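Local coordinates for protein methylaspartate ammonia-lyase (Citrobacter amalonaticus, PDB 1KKO) that catalyses the reversible, magnesium-dependent anti elimination of ammonia from L-threo-3-methylaspartate to give mesaconate, in the methylaspartate route of glutamate degradation, at residues A[319-333]-A[347-360]. Numbering follows the deposited sequence.
Sequences FTDAGSCHMVQIKTP and YCNKHGMEAYQGGT. With SO4 (sulfate ion), chain C.
Val328 N bonds to Glu354 O and Tyr356 N to Val328 O, parallel pairing that makes strands 327-330 and 354-357 neighbours in the TIM barrel of this enolase-superfamily enzyme; helix 339-351 is the crossover of their beta-alpha-beta unit. The axes of the two strands approach to 4.8 Å, at 27°. Packing is tight at the N-terminal end of the strands, where selenomethionine Met353 fills the angle between helix 313-321 and strand 327-330. Bends at chi2 and chi3 fold the chain of Met353 back, placing Met353 CE 3.7 Å from Thr320 CA and 3.8 Å from Val328 CG1. On the helix-facing side of the sheet, Cys348 SG also meets Val328 CG2 at 3.6 Å. The solvent side is sparser: exposed Asp321 meets Tyr347 through one hydrogen bond, its OD1 accepting from Tyr347 OH through the syn lone pair, at the ring edge, while a water bridges His326 O and Gly352 O. Inside the barrel, the extended Gln329 lies alongside Tyr356 and points the same way, its amide 40° from the ring plane and Gln329 CG 3.5 Å from Tyr356 CE2. Substrate-binding Gln329 is held at both ends of its amide: NE2 bonds to the magnesium ligand Glu273, and OE1 accepts from Gly359 N and from Lys331 NZ, the catalytic proton acceptor. Sulfate, probably from the crystallisation liquor, occupies the C-terminal end of the strands, bonded also by Gln172 and Cys361 N, and Thr360 OG1 donates to its O1. A bend at chi4 (80°) turns Lys331 NZ to Gly359 O, 2.8 Å away, and to sulfate O4 at 2.7 Å.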
# COMPACT_ATOMS: atom_id res chain seq x y z
N PHE A 319 16.04 -6.01 -27.48
CA PHE A 319 15.06 -7.09 -27.49
C PHE A 319 13.98 -6.84 -28.55
O PHE A 319 13.51 -7.77 -29.20
CB PHE A 319 14.42 -7.28 -26.11
CG PHE A 319 15.22 -8.14 -25.16
CD1 PHE A 319 16.35 -7.64 -24.52
CD2 PHE A 319 14.83 -9.43 -24.89
CE1 PHE A 319 17.06 -8.42 -23.64
CE2 PHE A 319 15.54 -10.21 -24.00
CZ PHE A 319 16.65 -9.71 -23.38
N THR A 320 13.58 -5.58 -28.69
CA THR A 320 12.59 -5.18 -29.68
C THR A 320 13.09 -5.37 -31.11
O THR A 320 12.42 -5.98 -31.94
CB THR A 320 12.21 -3.73 -29.44
OG1 THR A 320 11.57 -3.62 -28.16
CG2 THR A 320 11.18 -3.23 -30.46
N ASP A 321 14.29 -4.87 -31.39
CA ASP A 321 14.83 -4.93 -32.75
C ASP A 321 15.00 -6.36 -33.22
O ASP A 321 14.94 -6.62 -34.41
CB ASP A 321 16.18 -4.25 -32.81
CG ASP A 321 16.10 -2.74 -32.69
OD1 ASP A 321 14.99 -2.19 -32.76
OD2 ASP A 321 17.13 -2.05 -32.56
N ALA A 322 15.25 -7.27 -32.30
CA ALA A 322 15.45 -8.67 -32.63
C ALA A 322 14.14 -9.42 -32.88
O ALA A 322 14.16 -10.57 -33.29
CB ALA A 322 16.22 -9.34 -31.51
N GLY A 323 12.99 -8.80 -32.61
CA GLY A 323 11.72 -9.49 -32.74
C GLY A 323 11.70 -10.70 -31.83
O GLY A 323 11.16 -11.75 -32.17
N SER A 324 12.24 -10.54 -30.63
CA SER A 324 12.51 -11.68 -29.78
C SER A 324 11.32 -12.26 -29.04
O SER A 324 11.38 -13.42 -28.62
CB SER A 324 13.61 -11.31 -28.79
OG SER A 324 13.19 -10.25 -27.94
N CYS A 325 10.25 -11.49 -28.88
CA CYS A 325 9.13 -11.91 -28.06
C CYS A 325 7.98 -10.96 -28.32
O CYS A 325 8.13 -10.01 -29.07
CB CYS A 325 9.52 -11.87 -26.58
SG CYS A 325 10.18 -10.29 -26.08
N HIS A 326 6.83 -11.23 -27.72
CA HIS A 326 5.65 -10.43 -27.98
C HIS A 326 5.54 -9.20 -27.12
O HIS A 326 4.92 -8.23 -27.52
CB HIS A 326 4.41 -11.29 -27.76
CG HIS A 326 4.45 -12.56 -28.53
ND1 HIS A 326 5.00 -13.72 -28.03
CD2 HIS A 326 4.04 -12.86 -29.79
CE1 HIS A 326 4.93 -14.67 -28.93
NE2 HIS A 326 4.34 -14.18 -30.01
N MSE A 327 6.12 -9.26 -25.92
CA MSE A 327 6.00 -8.21 -24.93
C MSE A 327 7.28 -8.17 -24.13
O MSE A 327 7.93 -9.19 -23.95
CB MSE A 327 4.83 -8.55 -24.00
CG MSE A 327 4.60 -7.58 -22.86
SE MSE A 327 3.09 -8.11 -21.76
CE MSE A 327 1.73 -7.05 -22.61
N VAL A 328 7.66 -6.98 -23.67
CA VAL A 328 8.82 -6.82 -22.81
C VAL A 328 8.42 -6.13 -21.52
O VAL A 328 7.67 -5.16 -21.54
CB VAL A 328 9.94 -5.97 -23.46
CG1 VAL A 328 10.60 -6.71 -24.60
CG2 VAL A 328 9.43 -4.66 -23.94
N GLN A 329 8.92 -6.63 -20.39
CA GLN A 329 8.74 -5.91 -19.12
C GLN A 329 9.78 -4.79 -18.99
O GLN A 329 10.98 -5.06 -18.84
CB GLN A 329 8.82 -6.79 -17.86
CG GLN A 329 8.51 -5.86 -16.66
CD GLN A 329 8.52 -6.43 -15.26
OE1 GLN A 329 8.57 -5.66 -14.29
NE2 GLN A 329 8.49 -7.76 -15.13
N ILE A 330 9.29 -3.56 -19.08
CA ILE A 330 10.06 -2.35 -18.84
C ILE A 330 9.99 -2.20 -17.31
O ILE A 330 8.99 -1.73 -16.76
CB ILE A 330 9.40 -1.20 -19.61
CG1 ILE A 330 9.40 -1.50 -21.12
CG2 ILE A 330 10.06 0.15 -19.32
CD1 ILE A 330 8.56 -0.53 -21.93
N LYS A 331 11.01 -2.71 -16.63
CA LYS A 331 10.98 -2.80 -15.17
C LYS A 331 11.47 -1.47 -14.64
O LYS A 331 12.67 -1.23 -14.48
CB LYS A 331 11.81 -3.97 -14.68
CG LYS A 331 11.58 -4.26 -13.21
CD LYS A 331 12.21 -5.56 -12.76
CE LYS A 331 11.55 -6.13 -11.51
NZ LYS A 331 10.29 -6.82 -11.83
N THR A 332 10.51 -0.60 -14.36
CA THR A 332 10.80 0.82 -14.27
C THR A 332 12.01 1.27 -13.46
O THR A 332 12.77 2.07 -13.96
CB THR A 332 9.54 1.64 -13.89
OG1 THR A 332 9.06 1.26 -12.60
CG2 THR A 332 8.39 1.40 -14.88
N PRO A 333 12.27 0.79 -12.24
CA PRO A 333 13.42 1.34 -11.51
C PRO A 333 14.74 1.07 -12.22
O PRO A 333 15.69 1.82 -12.08
CB PRO A 333 13.36 0.63 -10.15
CG PRO A 333 11.97 0.13 -10.03
CD PRO A 333 11.57 -0.23 -11.44
N TYR A 347 9.21 3.47 -28.10
CA TYR A 347 10.00 2.68 -29.04
C TYR A 347 9.30 1.36 -29.30
O TYR A 347 9.18 0.91 -30.46
CB TYR A 347 11.43 2.44 -28.50
CG TYR A 347 12.34 1.88 -29.56
CD1 TYR A 347 13.08 2.72 -30.36
CD2 TYR A 347 12.45 0.52 -29.76
CE1 TYR A 347 13.92 2.23 -31.34
CE2 TYR A 347 13.26 0.02 -30.75
CZ TYR A 347 14.00 0.88 -31.53
OH TYR A 347 14.82 0.37 -32.51
N CYS A 348 8.82 0.71 -28.24
CA CYS A 348 8.09 -0.53 -28.39
C CYS A 348 6.87 -0.32 -29.26
O CYS A 348 6.63 -1.07 -30.22
CB CYS A 348 7.64 -1.07 -27.03
SG CYS A 348 8.98 -1.73 -26.02
N ASN A 349 6.08 0.70 -28.93
CA ASN A 349 4.84 0.96 -29.67
C ASN A 349 5.09 1.20 -31.15
O ASN A 349 4.34 0.72 -31.99
CB ASN A 349 4.07 2.13 -29.05
CG ASN A 349 3.48 1.81 -27.69
OD1 ASN A 349 3.54 0.68 -27.25
ND2 ASN A 349 2.89 2.81 -27.03
N LYS A 350 6.14 1.94 -31.47
CA LYS A 350 6.46 2.26 -32.85
C LYS A 350 6.80 1.02 -33.63
O LYS A 350 6.48 0.92 -34.81
CB LYS A 350 7.65 3.22 -32.91
CG LYS A 350 8.06 3.60 -34.34
CD LYS A 350 9.13 4.68 -34.32
CE LYS A 350 9.67 4.96 -35.71
NZ LYS A 350 10.95 5.73 -35.68
N HIS A 351 7.45 0.07 -32.97
CA HIS A 351 7.95 -1.11 -33.65
C HIS A 351 7.06 -2.38 -33.48
O HIS A 351 7.40 -3.45 -33.98
CB HIS A 351 9.41 -1.29 -33.25
CG HIS A 351 10.27 -0.11 -33.63
ND1 HIS A 351 10.65 0.87 -32.75
CD2 HIS A 351 10.77 0.27 -34.84
CE1 HIS A 351 11.38 1.78 -33.37
NE2 HIS A 351 11.47 1.43 -34.64
N GLY A 352 5.89 -2.24 -32.86
CA GLY A 352 4.95 -3.34 -32.72
C GLY A 352 5.16 -4.28 -31.55
O GLY A 352 4.49 -5.31 -31.46
N MSE A 353 6.12 -3.95 -30.68
CA MSE A 353 6.39 -4.71 -29.46
C MSE A 353 5.40 -4.26 -28.40
O MSE A 353 5.19 -3.06 -28.23
CB MSE A 353 7.81 -4.44 -28.98
CG MSE A 353 8.14 -5.03 -27.61
SE MSE A 353 8.14 -6.98 -27.60
CE MSE A 353 9.88 -7.25 -28.34
N GLU A 354 4.79 -5.20 -27.69
CA GLU A 354 3.88 -4.82 -26.61
C GLU A 354 4.72 -4.36 -25.42
O GLU A 354 5.63 -5.07 -24.96
CB GLU A 354 2.97 -5.98 -26.21
CG GLU A 354 2.02 -6.38 -27.33
CD GLU A 354 1.13 -7.55 -26.97
OE1 GLU A 354 1.03 -7.89 -25.78
OE2 GLU A 354 0.51 -8.13 -27.89
N ALA A 355 4.43 -3.16 -24.94
CA ALA A 355 5.14 -2.59 -23.81
C ALA A 355 4.41 -2.89 -22.50
O ALA A 355 3.26 -2.51 -22.33
CB ALA A 355 5.28 -1.11 -24.00
N TYR A 356 5.08 -3.61 -21.62
CA TYR A 356 4.57 -3.88 -20.27
C TYR A 356 5.36 -2.98 -19.32
O TYR A 356 6.55 -3.18 -19.09
CB TYR A 356 4.71 -5.38 -19.94
CG TYR A 356 4.62 -5.75 -18.48
CD1 TYR A 356 3.86 -5.01 -17.57
CD2 TYR A 356 5.34 -6.84 -18.02
CE1 TYR A 356 3.83 -5.38 -16.23
CE2 TYR A 356 5.31 -7.21 -16.68
CZ TYR A 356 4.57 -6.47 -15.80
OH TYR A 356 4.57 -6.81 -14.47
N GLN A 357 4.70 -1.93 -18.83
CA GLN A 357 5.33 -1.00 -17.90
C GLN A 357 5.21 -1.62 -16.52
O GLN A 357 4.17 -1.57 -15.87
CB GLN A 357 4.69 0.37 -17.96
CG GLN A 357 5.51 1.43 -17.24
CD GLN A 357 4.84 2.76 -17.22
OE1 GLN A 357 4.57 3.35 -18.26
NE2 GLN A 357 4.56 3.25 -16.01
N GLY A 358 6.28 -2.28 -16.12
CA GLY A 358 6.29 -3.07 -14.92
C GLY A 358 6.81 -2.31 -13.72
O GLY A 358 6.43 -1.17 -13.47
N GLY A 359 7.71 -2.94 -12.99
CA GLY A 359 8.22 -2.36 -11.77
C GLY A 359 8.44 -3.46 -10.75
O GLY A 359 8.72 -4.61 -11.11
N THR A 360 8.32 -3.11 -9.48
CA THR A 360 8.63 -4.05 -8.42
C THR A 360 7.70 -3.88 -7.24
O THR A 360 7.20 -2.78 -6.97
CB THR A 360 10.09 -3.84 -7.99
OG1 THR A 360 10.44 -4.72 -6.90
CG2 THR A 360 10.35 -2.41 -7.49
S SO4 C . 9.34 -7.86 -8.36
O1 SO4 C . 10.48 -6.94 -8.12
O2 SO4 C . 9.81 -9.15 -7.72
O3 SO4 C . 8.14 -7.36 -7.71
O4 SO4 C . 9.07 -8.13 -9.79
O HOH W 1 4.32 -7.94 -30.23